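Long-range contacts in LbaCas13a H328A (C2c2) (Lachnospiraceae bacterium NK4A179, PDB 5WLH), which binds a precursor CRISPR RNA and, as a Cas13a effector, probably uses the spacer as a guide to recognise and cleave RNA: residues N442-I446 / T1275-K1279; L529-T535 / N547-F552; Y998-E1002 / L1012-C1016. One frame throughout, in Å; residues are numbered along the deposited sequence.

Contact 1. Residues N442-I446 / T1275-K1279; sequences NYISI and TYDLK. With nucleotides of chain B.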
loop_
_atom_site.group_PDB
_atom_site.type_symbol
_atom_site.label_atom_id
_atom_site.label_comp_id
_atom_site.label_asym_id
_atom_site.label_seq_id
_atom_site.Cartn_x
_atom_site.Cartn_y
_atom_site.Cartn_z
ATOM N N ASN A 442 -10.998 -19.320 -1.853
ATOM C CA ASN A 442 -10.486 -18.083 -1.270
ATOM C C ASN A 442 -11.015 -17.887 0.140
ATOM O O ASN A 442 -10.272 -17.532 1.064
ATOM C CB ASN A 442 -10.891 -16.897 -2.134
ATOM C CG ASN A 442 -10.373 -15.584 -1.580
ATOM O OD1 ASN A 442 -9.218 -15.262 -1.780
ATOM N ND2 ASN A 442 -11.233 -14.828 -0.887
ATOM N N TYR A 443 -12.320 -18.098 0.315
ATOM C CA TYR A 443 -12.934 -17.855 1.607
ATOM C C TYR A 443 -12.338 -18.769 2.668
ATOM O O TYR A 443 -12.020 -18.321 3.772
ATOM C CB TYR A 443 -14.447 -18.043 1.496
ATOM C CG TYR A 443 -15.201 -17.528 2.692
ATOM C CD1 TYR A 443 -15.433 -16.169 2.863
ATOM C CD2 TYR A 443 -15.665 -18.405 3.666
ATOM C CE1 TYR A 443 -16.112 -15.696 3.975
ATOM C CE2 TYR A 443 -16.348 -17.936 4.774
ATOM C CZ TYR A 443 -16.575 -16.592 4.921
ATOM O OH TYR A 443 -17.270 -16.149 6.027
ATOM N N ILE A 444 -12.159 -20.051 2.338
ATOM C CA ILE A 444 -11.485 -20.967 3.254
ATOM C C ILE A 444 -10.066 -20.486 3.542
ATOM O O ILE A 444 -9.620 -20.474 4.690
ATOM C CB ILE A 444 -11.480 -22.391 2.677
ATOM C CG1 ILE A 444 -12.906 -22.841 2.350
ATOM C CG2 ILE A 444 -10.826 -23.363 3.666
ATOM C CD1 ILE A 444 -12.874 -24.129 1.496
ATOM N N SER A 445 -9.336 -20.090 2.495
ATOM C CA SER A 445 -7.966 -19.624 2.677
ATOM C C SER A 445 -7.901 -18.466 3.668
ATOM O O SER A 445 -7.149 -18.510 4.652
ATOM C CB SER A 445 -7.385 -19.206 1.330
ATOM O OG SER A 445 -6.085 -18.678 1.490
ATOM N N ILE A 446 -8.721 -17.439 3.453
ATOM C CA ILE A 446 -8.576 -16.245 4.278
ATOM C C ILE A 446 -9.024 -16.507 5.704
ATOM O O ILE A 446 -8.551 -15.842 6.644
ATOM C CB ILE A 446 -9.343 -15.058 3.654
ATOM C CG1 ILE A 446 -10.851 -15.316 3.666
ATOM C CG2 ILE A 446 -8.773 -14.748 2.254
ATOM C CD1 ILE A 446 -11.697 -14.108 3.140
ATOM N N THR A 1275 -2.701 -16.371 -4.987
ATOM C CA THR A 1275 -3.810 -17.307 -5.013
ATOM C C THR A 1275 -4.538 -17.368 -3.684
ATOM O O THR A 1275 -5.709 -17.755 -3.641
ATOM C CB THR A 1275 -3.281 -18.703 -5.362
ATOM O OG1 THR A 1275 -2.230 -19.035 -4.440
ATOM C CG2 THR A 1275 -2.718 -18.701 -6.768
ATOM N N TYR A 1276 -3.882 -16.983 -2.588
ATOM C CA TYR A 1276 -4.481 -17.209 -1.285
ATOM C C TYR A 1276 -5.457 -16.117 -0.851
ATOM O O TYR A 1276 -6.206 -16.334 0.108
ATOM C CB TYR A 1276 -3.375 -17.365 -0.264
ATOM C CG TYR A 1276 -2.644 -16.093 0.074
ATOM C CD1 TYR A 1276 -3.127 -15.251 1.069
ATOM C CD2 TYR A 1276 -1.451 -15.751 -0.567
ATOM C CE1 TYR A 1276 -2.465 -14.085 1.417
ATOM C CE2 TYR A 1276 -0.760 -14.571 -0.208
ATOM C CZ TYR A 1276 -1.289 -13.758 0.786
ATOM O OH TYR A 1276 -0.658 -12.603 1.197
ATOM N N ASP A 1277 -5.508 -14.972 -1.538
ATOM C CA ASP A 1277 -6.408 -13.909 -1.097
ATOM C C ASP A 1277 -6.665 -12.962 -2.261
ATOM O O ASP A 1277 -5.766 -12.219 -2.664
ATOM C CB ASP A 1277 -5.839 -13.153 0.105
ATOM C CG ASP A 1277 -6.859 -12.201 0.725
ATOM O OD1 ASP A 1277 -7.848 -11.839 0.034
ATOM O OD2 ASP A 1277 -6.695 -11.821 1.908
ATOM N N LEU A 1278 -7.907 -12.994 -2.758
ATOM C CA LEU A 1278 -8.357 -12.137 -3.851
ATOM C C LEU A 1278 -8.041 -10.676 -3.609
ATOM O O LEU A 1278 -7.774 -9.926 -4.556
ATOM C CB LEU A 1278 -9.871 -12.296 -4.026
ATOM C CG LEU A 1278 -10.322 -13.591 -4.698
ATOM C CD1 LEU A 1278 -11.784 -13.834 -4.382
ATOM C CD2 LEU A 1278 -10.092 -13.500 -6.214
ATOM N N LYS A 1279 -8.127 -10.229 -2.354
ATOM C CA LYS A 1279 -8.006 -8.793 -2.139
ATOM C C LYS A 1279 -6.595 -8.297 -2.421
ATOM O O LYS A 1279 -6.434 -7.123 -2.761
ATOM C CB LYS A 1279 -8.479 -8.419 -0.737
ATOM C CG LYS A 1279 -7.447 -8.492 0.374
ATOM C CD LYS A 1279 -8.076 -7.878 1.635
ATOM C CE LYS A 1279 -7.323 -8.199 2.891
ATOM N NZ LYS A 1279 -7.505 -9.646 3.276
ATOM P P C B 11 -16.927 -12.328 5.892
ATOM O OP1 C B 11 -16.882 -13.622 6.582
ATOM O OP2 C B 11 -18.014 -12.048 4.909
ATOM O "O5'" C B 11 -17.042 -11.174 6.956
ATOM C "C5'" C B 11 -16.385 -11.275 8.208
ATOM C "C4'" C B 11 -16.762 -10.122 9.084
ATOM O "O4'" C B 11 -16.378 -8.869 8.463
ATOM C "C3'" C B 11 -18.248 -9.946 9.322
ATOM O "O3'" C B 11 -18.748 -10.840 10.271
ATOM C "C2'" C B 11 -18.321 -8.499 9.759
ATOM O "O2'" C B 11 -17.741 -8.373 11.049
ATOM C "C1'" C B 11 -17.339 -7.874 8.779
ATOM N N1 C B 11 -17.978 -7.430 7.523
ATOM C C2 C B 11 -18.632 -6.203 7.511
ATOM O O2 C B 11 -18.705 -5.548 8.574
ATOM N N3 C B 11 -19.171 -5.770 6.358
ATOM C C4 C B 11 -19.068 -6.511 5.246
ATOM N N4 C B 11 -19.618 -6.048 4.117
ATOM C C5 C B 11 -18.399 -7.773 5.233
ATOM C C6 C B 11 -17.872 -8.187 6.389
ATOM P P U B 27 -7.858 -7.192 9.461
ATOM O OP1 U B 27 -9.201 -7.204 8.889
ATOM O OP2 U B 27 -7.368 -8.453 10.080
ATOM O "O5'" U B 27 -6.839 -6.771 8.325
ATOM C "C5'" U B 27 -6.540 -7.651 7.261
ATOM C "C4'" U B 27 -6.094 -6.839 6.080
ATOM O "O4'" U B 27 -7.260 -6.230 5.471
ATOM C "C3'" U B 27 -5.140 -5.675 6.416
ATOM O "O3'" U B 27 -4.139 -5.597 5.421
ATOM C "C2'" U B 27 -6.031 -4.449 6.245
ATOM O "O2'" U B 27 -5.334 -3.256 5.932
ATOM C "C1'" U B 27 -6.909 -4.925 5.100
ATOM N N1 U B 27 -8.093 -4.114 4.792
ATOM C C2 U B 27 -8.500 -4.119 3.461
ATOM O O2 U B 27 -7.970 -4.817 2.619
ATOM N N3 U B 27 -9.575 -3.307 3.167
ATOM C C4 U B 27 -10.247 -2.503 4.063
ATOM O O4 U B 27 -11.193 -1.810 3.661
ATOM C C5 U B 27 -9.738 -2.537 5.403
ATOM C C6 U B 27 -8.698 -3.313 5.722
ATOM P P G B 9 -14.556 -7.943 -4.734
ATOM O OP1 G B 9 -14.723 -9.142 -5.591
ATOM O OP2 G B 9 -15.730 -7.095 -4.422
ATOM O "O5'" G B 9 -13.943 -8.371 -3.327
ATOM C "C5'" G B 9 -12.785 -9.186 -3.245
ATOM C "C4'" G B 9 -12.284 -9.222 -1.821
ATOM O "O4'" G B 9 -11.714 -7.930 -1.482
ATOM C "C3'" G B 9 -13.349 -9.425 -0.759
ATOM O "O3'" G B 9 -13.729 -10.781 -0.605
ATOM C "C2'" G B 9 -12.696 -8.821 0.474
ATOM O "O2'" G B 9 -11.665 -9.673 0.965
ATOM C "C1'" G B 9 -12.030 -7.605 -0.139
ATOM N N9 G B 9 -12.910 -6.419 -0.135
ATOM C C8 G B 9 -13.693 -5.921 -1.154
ATOM N N7 G B 9 -14.354 -4.843 -0.811
ATOM C C5 G B 9 -13.969 -4.614 0.519
ATOM C C6 G B 9 -14.335 -3.597 1.444
ATOM O O6 G B 9 -15.092 -2.631 1.248
ATOM N N1 G B 9 -13.716 -3.757 2.691
ATOM C C2 G B 9 -12.864 -4.791 3.023
ATOM N N2 G B 9 -12.346 -4.803 4.272
ATOM N N3 G B 9 -12.511 -5.724 2.160
ATOM C C4 G B 9 -13.094 -5.587 0.950
HETATM O O HOH W 1 -10.502 -12.143 -0.012
HETATM O O HOH W 2 -8.026 -16.311 -3.904
#
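Asn442, on helix 429-458, meets the N-terminus of helix 1278-1281, where Asp1277 is the N-cap, and this junction of two distant parts of the chain lies beside the bound RNA. The tight part is largely polar. Leu1278 N donates to Asn442 OD1 at 2.8 Å, tilted from the carbonyl plane, and Leu1278 CD1 packs 3.6 Å from Asn442 CG. The Asn442 amide can reach across because its CG is anti to the backbone N (chi1 -179°). About one turn further along, Ser445 OG donates to Tyr1276 O at 2.7 Å, in the carbonyl plane and on a lone pair, while Ile446 CG2 rests 3.5 Å from Asp1277 CG. The Tyr1276 ring itself stacks with Phe1233, and its hydroxyl bonds to Asp1132.

Toward the RNA the fit is looser and a water mediates it: one molecule accepts from Asn442 ND2, donates to Asp1277 OD1 and also meets O2' of G9 of chain B. Tyr443 turns away from residues 1275-1279, and its OH donates to OP1 of C11 of chain B at 2.6 Å. Lys1279 runs along G9 and U27 of chain B, then bends back to Asp1277. Two donors from Lys1279 grip that carboxylate in addition to the water: Lys1279 N meets OD1 from above its plane, and Lys1279 NZ reaches OD2 on the syn side at 2.7 Å.

Contact 2. Residues L529-T535 / N547-F552; sequences LLKPKGT and NNILNF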
loop_
_atom_site.group_PDB
_atom_site.type_symbol
_atom_site.label_atom_id
_atom_site.label_comp_id
_atom_site.label_asym_id
_atom_site.label_seq_id
_atom_site.Cartn_x
_atom_site.Cartn_y
_atom_site.Cartn_z
ATOM N N LEU A 529 23.380 -15.546 2.320
ATOM C CA LEU A 529 23.570 -16.930 2.717
ATOM C C LEU A 529 24.966 -17.448 2.404
ATOM O O LEU A 529 25.253 -18.618 2.691
ATOM C CB LEU A 529 22.507 -17.814 2.060
ATOM C CG LEU A 529 21.095 -17.471 2.559
ATOM C CD1 LEU A 529 20.103 -18.479 2.049
ATOM C CD2 LEU A 529 21.061 -17.361 4.109
ATOM N N LEU A 530 25.845 -16.611 1.853
ATOM C CA LEU A 530 27.230 -17.035 1.672
ATOM C C LEU A 530 27.871 -17.282 3.028
ATOM O O LEU A 530 27.516 -16.657 4.029
ATOM C CB LEU A 530 28.032 -15.997 0.881
ATOM C CG LEU A 530 27.578 -15.706 -0.559
ATOM C CD1 LEU A 530 28.580 -14.804 -1.269
ATOM C CD2 LEU A 530 27.320 -16.982 -1.365
ATOM N N LYS A 531 28.808 -18.221 3.060
ATOM C CA LYS A 531 29.387 -18.709 4.299
ATOM C C LYS A 531 30.783 -18.138 4.514
ATOM O O LYS A 531 31.461 -17.754 3.557
ATOM C CB LYS A 531 29.432 -20.244 4.281
ATOM C CG LYS A 531 28.048 -20.887 4.295
ATOM C CD LYS A 531 27.384 -20.753 5.662
ATOM C CE LYS A 531 25.885 -21.039 5.597
ATOM N NZ LYS A 531 25.066 -19.829 5.237
ATOM N N PRO A 532 31.244 -18.060 5.767
ATOM C CA PRO A 532 32.525 -17.401 6.046
ATOM C C PRO A 532 33.702 -18.137 5.414
ATOM O O PRO A 532 33.605 -19.300 5.016
ATOM C CB PRO A 532 32.617 -17.432 7.578
ATOM C CG PRO A 532 31.232 -17.682 8.051
ATOM C CD PRO A 532 30.587 -18.522 7.001
ATOM N N LYS A 533 34.835 -17.430 5.357
ATOM C CA LYS A 533 35.972 -17.853 4.542
ATOM C C LYS A 533 36.536 -19.214 4.945
ATOM O O LYS A 533 37.182 -19.863 4.119
ATOM C CB LYS A 533 37.077 -16.807 4.611
ATOM C CG LYS A 533 37.744 -16.700 5.982
ATOM C CD LYS A 533 38.717 -15.540 6.006
ATOM C CE LYS A 533 39.544 -15.523 7.288
ATOM N NZ LYS A 533 40.456 -14.339 7.313
ATOM N N GLY A 534 36.330 -19.649 6.181
ATOM C CA GLY A 534 36.856 -20.925 6.623
ATOM C C GLY A 534 35.930 -22.106 6.425
ATOM O O GLY A 534 36.214 -23.193 6.938
ATOM N N THR A 535 34.826 -21.935 5.697
ATOM C CA THR A 535 33.819 -22.985 5.589
ATOM C C THR A 535 34.228 -23.997 4.528
ATOM O O THR A 535 34.354 -23.656 3.343
ATOM C CB THR A 535 32.447 -22.401 5.255
ATOM O OG1 THR A 535 32.136 -21.352 6.173
ATOM C CG2 THR A 535 31.372 -23.489 5.359
ATOM N N ASN A 547 29.458 -22.657 -1.237
ATOM C CA ASN A 547 28.915 -21.357 -0.861
ATOM C C ASN A 547 29.878 -20.546 0.005
ATOM O O ASN A 547 29.470 -19.568 0.639
ATOM C CB ASN A 547 27.561 -21.522 -0.161
ATOM C CG ASN A 547 27.602 -22.474 1.021
ATOM O OD1 ASN A 547 28.659 -22.970 1.416
ATOM N ND2 ASN A 547 26.431 -22.735 1.595
ATOM N N ASN A 548 31.150 -20.932 0.039
ATOM C CA ASN A 548 32.154 -20.164 0.764
ATOM C C ASN A 548 32.344 -18.816 0.079
ATOM O O ASN A 548 32.464 -18.747 -1.149
ATOM C CB ASN A 548 33.468 -20.960 0.817
ATOM C CG ASN A 548 34.538 -20.295 1.662
ATOM O OD1 ASN A 548 34.862 -19.121 1.466
ATOM N ND2 ASN A 548 35.113 -21.053 2.602
ATOM N N ILE A 549 32.353 -17.744 0.877
ATOM C CA ILE A 549 32.384 -16.389 0.321
ATOM C C ILE A 549 33.601 -16.185 -0.571
ATOM O O ILE A 549 33.534 -15.442 -1.557
ATOM C CB ILE A 549 32.315 -15.337 1.451
ATOM C CG1 ILE A 549 32.158 -13.928 0.862
ATOM C CG2 ILE A 549 33.540 -15.394 2.356
ATOM C CD1 ILE A 549 31.085 -13.117 1.531
ATOM N N LEU A 550 34.713 -16.872 -0.279
ATOM C CA LEU A 550 35.915 -16.721 -1.101
ATOM C C LEU A 550 35.658 -17.045 -2.568
ATOM O O LEU A 550 36.299 -16.464 -3.448
ATOM C CB LEU A 550 37.041 -17.611 -0.567
ATOM C CG LEU A 550 37.511 -17.255 0.840
ATOM C CD1 LEU A 550 38.376 -18.386 1.410
ATOM C CD2 LEU A 550 38.261 -15.928 0.831
ATOM N N ASN A 551 34.730 -17.958 -2.853
ATOM C CA ASN A 551 34.463 -18.361 -4.228
ATOM C C ASN A 551 33.800 -17.274 -5.054
ATOM O O ASN A 551 33.676 -17.440 -6.272
ATOM C CB ASN A 551 33.567 -19.596 -4.259
ATOM C CG ASN A 551 34.230 -20.809 -3.649
ATOM O OD1 ASN A 551 35.427 -21.007 -3.811
ATOM N ND2 ASN A 551 33.455 -21.623 -2.940
ATOM N N PHE A 552 33.356 -16.184 -4.433
ATOM C CA PHE A 552 32.537 -15.202 -5.122
ATOM C C PHE A 552 33.127 -13.803 -5.101
ATOM O O PHE A 552 32.584 -12.913 -5.773
ATOM C CB PHE A 552 31.119 -15.203 -4.521
ATOM C CG PHE A 552 30.478 -16.562 -4.548
ATOM C CD1 PHE A 552 29.894 -17.036 -5.709
ATOM C CD2 PHE A 552 30.519 -17.389 -3.444
ATOM C CE1 PHE A 552 29.327 -18.294 -5.751
ATOM C CE2 PHE A 552 29.963 -18.657 -3.483
ATOM C CZ PHE A 552 29.366 -19.110 -4.637
HETATM O O HOH W 3 24.454 -20.858 0.884
#
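Lys531 and Asn548 form a single beta bridge with parallel bonding between two loop segments: Lys531 N donates to Asn547 O at 2.8 Å, and Ile549 N returns a bond to Lys531 O. Beside it lies the side-chain amide of Asn548. Its ND2 gives one hydrogen to Lys533 O and the other to Thr535 O, each at 2.8 Å and nearly in the amide plane. The approach to Lys533 O is unusual, since the donor sits above the carbonyl plane (76° out of it), although the N-H points almost straight at the oxygen. On the apolar side, Leu530 CD2 touches Phe552 CE2 at 3.8 Å, obliquely to the ring, and Leu530 CD1 touches Ile549 CD1 where the two side chains cross at about a right angle.

A second layer sets these groups in place. The type I turn from Pro532 to Thr535 brings the two accepting carbonyls together, and Thr535 N and OG1 both bond to Pro532 O from the same face. Asn548 OD1 accepts from Leu550 N at 2.9 Å, an Asx turn that ties the amide to the start of the 3-10 segment 549-551. Lys531 bends at chi2 (-73°) and chi4, returning NZ to Leu529 O. Further out, helix 588-602 provides Val589 and Leu592 against Ile549, and Asp590 forms a salt bridge with Lys533 NZ.

With both N-H groups of ND2 and the OD1 oxygen of one asparagine engaged, its amide is fixed in rotation, and a region with little regular secondary structure probably gains a defined shape from side-chain and backbone bonds together.

Contact 3. Residues Y998-E1002 / L1012-C1016; sequences YLDFE and LNRFC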
loop_
_atom_site.group_PDB
_atom_site.type_symbol
_atom_site.label_atom_id
_atom_site.label_comp_id
_atom_site.label_asym_id
_atom_site.label_seq_id
_atom_site.Cartn_x
_atom_site.Cartn_y
_atom_site.Cartn_z
ATOM N N TYR A 998 27.182 6.182 -19.775
ATOM C CA TYR A 998 26.026 7.067 -19.755
ATOM C C TYR A 998 26.202 8.320 -20.591
ATOM O O TYR A 998 25.222 9.050 -20.797
ATOM C CB TYR A 998 25.702 7.469 -18.310
ATOM C CG TYR A 998 25.540 6.261 -17.415
ATOM C CD1 TYR A 998 24.548 5.320 -17.671
ATOM C CD2 TYR A 998 26.388 6.045 -16.333
ATOM C CE1 TYR A 998 24.396 4.208 -16.872
ATOM C CE2 TYR A 998 26.237 4.930 -15.517
ATOM C CZ TYR A 998 25.236 4.017 -15.796
ATOM O OH TYR A 998 25.070 2.900 -15.002
ATOM N N LEU A 999 27.410 8.587 -21.079
ATOM C CA LEU A 999 27.710 9.782 -21.852
ATOM C C LEU A 999 28.531 9.388 -23.067
ATOM O O LEU A 999 29.563 8.724 -22.934
ATOM C CB LEU A 999 28.478 10.806 -21.009
ATOM C CG LEU A 999 29.062 12.012 -21.742
ATOM C CD1 LEU A 999 27.943 12.925 -22.252
ATOM C CD2 LEU A 999 29.994 12.758 -20.822
ATOM N N ASP A 1000 28.068 9.794 -24.245
ATOM C CA ASP A 1000 28.828 9.615 -25.478
ATOM C C ASP A 1000 29.703 10.851 -25.669
ATOM O O ASP A 1000 29.353 11.801 -26.373
ATOM C CB ASP A 1000 27.884 9.391 -26.653
ATOM C CG ASP A 1000 28.614 9.065 -27.938
ATOM O OD1 ASP A 1000 29.865 9.074 -27.949
ATOM O OD2 ASP A 1000 27.928 8.794 -28.942
ATOM N N PHE A 1001 30.860 10.848 -24.997
ATOM C CA PHE A 1001 31.835 11.914 -25.181
ATOM C C PHE A 1001 32.785 11.632 -26.339
ATOM O O PHE A 1001 33.945 12.066 -26.308
ATOM C CB PHE A 1001 32.604 12.183 -23.883
ATOM C CG PHE A 1001 33.236 10.971 -23.265
ATOM C CD1 PHE A 1001 34.434 10.470 -23.745
ATOM C CD2 PHE A 1001 32.658 10.364 -22.165
ATOM C CE1 PHE A 1001 35.028 9.368 -23.163
ATOM C CE2 PHE A 1001 33.248 9.261 -21.576
ATOM C CZ PHE A 1001 34.434 8.763 -22.076
ATOM N N GLU A 1002 32.311 10.901 -27.352
ATOM C CA GLU A 1002 33.010 10.686 -28.619
ATOM C C GLU A 1002 34.350 9.977 -28.399
ATOM O O GLU A 1002 35.420 10.472 -28.754
ATOM C CB GLU A 1002 33.170 12.014 -29.373
ATOM C CG GLU A 1002 31.830 12.587 -29.876
ATOM C CD GLU A 1002 31.895 14.064 -30.239
ATOM O OE1 GLU A 1002 33.006 14.638 -30.250
ATOM O OE2 GLU A 1002 30.828 14.659 -30.515
ATOM N N LEU A 1012 37.496 12.208 -23.019
ATOM C CA LEU A 1012 36.527 13.012 -22.282
ATOM C C LEU A 1012 37.010 14.447 -22.118
ATOM O O LEU A 1012 36.213 15.387 -22.193
ATOM C CB LEU A 1012 36.243 12.376 -20.915
ATOM C CG LEU A 1012 35.371 13.161 -19.927
ATOM C CD1 LEU A 1012 34.010 13.497 -20.533
ATOM C CD2 LEU A 1012 35.207 12.400 -18.610
ATOM N N ASN A 1013 38.314 14.632 -21.892
ATOM C CA ASN A 1013 38.856 15.982 -21.784
ATOM C C ASN A 1013 38.743 16.724 -23.112
ATOM O O ASN A 1013 38.422 17.917 -23.137
ATOM C CB ASN A 1013 40.309 15.925 -21.310
ATOM C CG ASN A 1013 40.922 17.302 -21.130
ATOM O OD1 ASN A 1013 40.487 18.091 -20.287
ATOM N ND2 ASN A 1013 41.942 17.598 -21.925
ATOM N N ARG A 1014 39.000 16.030 -24.223
ATOM C CA ARG A 1014 38.803 16.627 -25.542
ATOM C C ARG A 1014 37.356 17.054 -25.739
ATOM O O ARG A 1014 37.079 18.133 -26.279
ATOM C CB ARG A 1014 39.211 15.632 -26.631
ATOM C CG ARG A 1014 40.338 16.097 -27.535
ATOM C CD ARG A 1014 40.692 15.031 -28.567
ATOM N NE ARG A 1014 41.248 13.821 -27.962
ATOM C CZ ARG A 1014 40.668 12.623 -28.008
ATOM N NH1 ARG A 1014 39.506 12.466 -28.631
ATOM N NH2 ARG A 1014 41.250 11.580 -27.431
ATOM N N PHE A 1015 36.418 16.216 -25.295
ATOM C CA PHE A 1015 35.000 16.486 -25.500
ATOM C C PHE A 1015 34.544 17.707 -24.712
ATOM O O PHE A 1015 33.760 18.520 -25.217
ATOM C CB PHE A 1015 34.198 15.246 -25.111
ATOM C CG PHE A 1015 32.728 15.360 -25.362
ATOM C CD1 PHE A 1015 32.213 15.144 -26.628
ATOM C CD2 PHE A 1015 31.855 15.647 -24.324
ATOM C CE1 PHE A 1015 30.857 15.228 -26.859
ATOM C CE2 PHE A 1015 30.499 15.732 -24.550
ATOM C CZ PHE A 1015 29.997 15.523 -25.819
ATOM N N CYS A 1016 35.025 17.862 -23.475
ATOM C CA CYS A 1016 34.614 19.008 -22.672
ATOM C C CYS A 1016 35.281 20.294 -23.137
ATOM O O CYS A 1016 34.742 21.384 -22.918
ATOM C CB CYS A 1016 34.928 18.764 -21.195
ATOM S SG CYS A 1016 34.142 17.287 -20.511
#
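Helix 1008-1017 folds back against the loop that leads into it, and in this contact Phe1001 of the loop sets its CA and CB on the ring of Phe1015 from the helix, while Leu1012 lies on the Phe1001 ring. Phe1001 CA is 3.6 Å from the Phe1015 ring centroid and 14° off the normal, a CH-pi contact, and Phe1001 CB comes to 3.5 Å from Phe1015 CG. Phe1001 in turn offers a face of its own ring to the helix, where Leu1012 CB sits 3.9 Å from the centroid, almost directly above the centre. That placement depends on the first torsion of Phe1001, 53°, which puts CG between the backbone N and the carbonyl carbon and swings the ring toward Leu1012. Leu999 completes the apolar cluster, with CD2 at 4.1 Å from Leu1012 CD1.

The Glu1002 carboxylate stands at the edge of the Phe1015 ring, the two planes 88° apart, with OE2 3.7 Å from Phe1015 CE1. Arg1062 holds that carboxylate by a salt bridge and also touches the ring, as does Ile1065 of helix 1062-1075. Within the loop, Asp1000 OD1 accepts from Glu1002 N at 3.1 Å, an Asx turn that shapes the chain passing over the ring. An alanine in place of Phe1015 would probably leave Phe1001 CA and CB without the face they rest on and open a gap between loop and helix.

No hydrogen bond links the two segments, which implies that apolar packing and C-H groups over ring faces carry the contact, probably aided by attraction between the Glu1002 carboxylate and the ring-edge hydrogens.

How the contacts relate
The three contacts are separate, sharing no helix or strand, and differ greatly in the span of chain they close. Contact 1 joins helix 429-458 to helix 1278-1281 across more than 800 residues, and both other contacts fall within that span: contact 2 in the loop between helices 486-517 and 559-564, contact 3 later, at helix 1008-1017. The centres of contact 1 and contact 2 are about 40 Å apart, those of contact 2 and contact 3 about 41 Å; contact 1 and contact 3, with centres about 56 Å apart, lie on opposite sides of the chain's centre. The long-span closure alone thus touches the bound crRNA; the two short-span ones join local segments farther from the chain's centre.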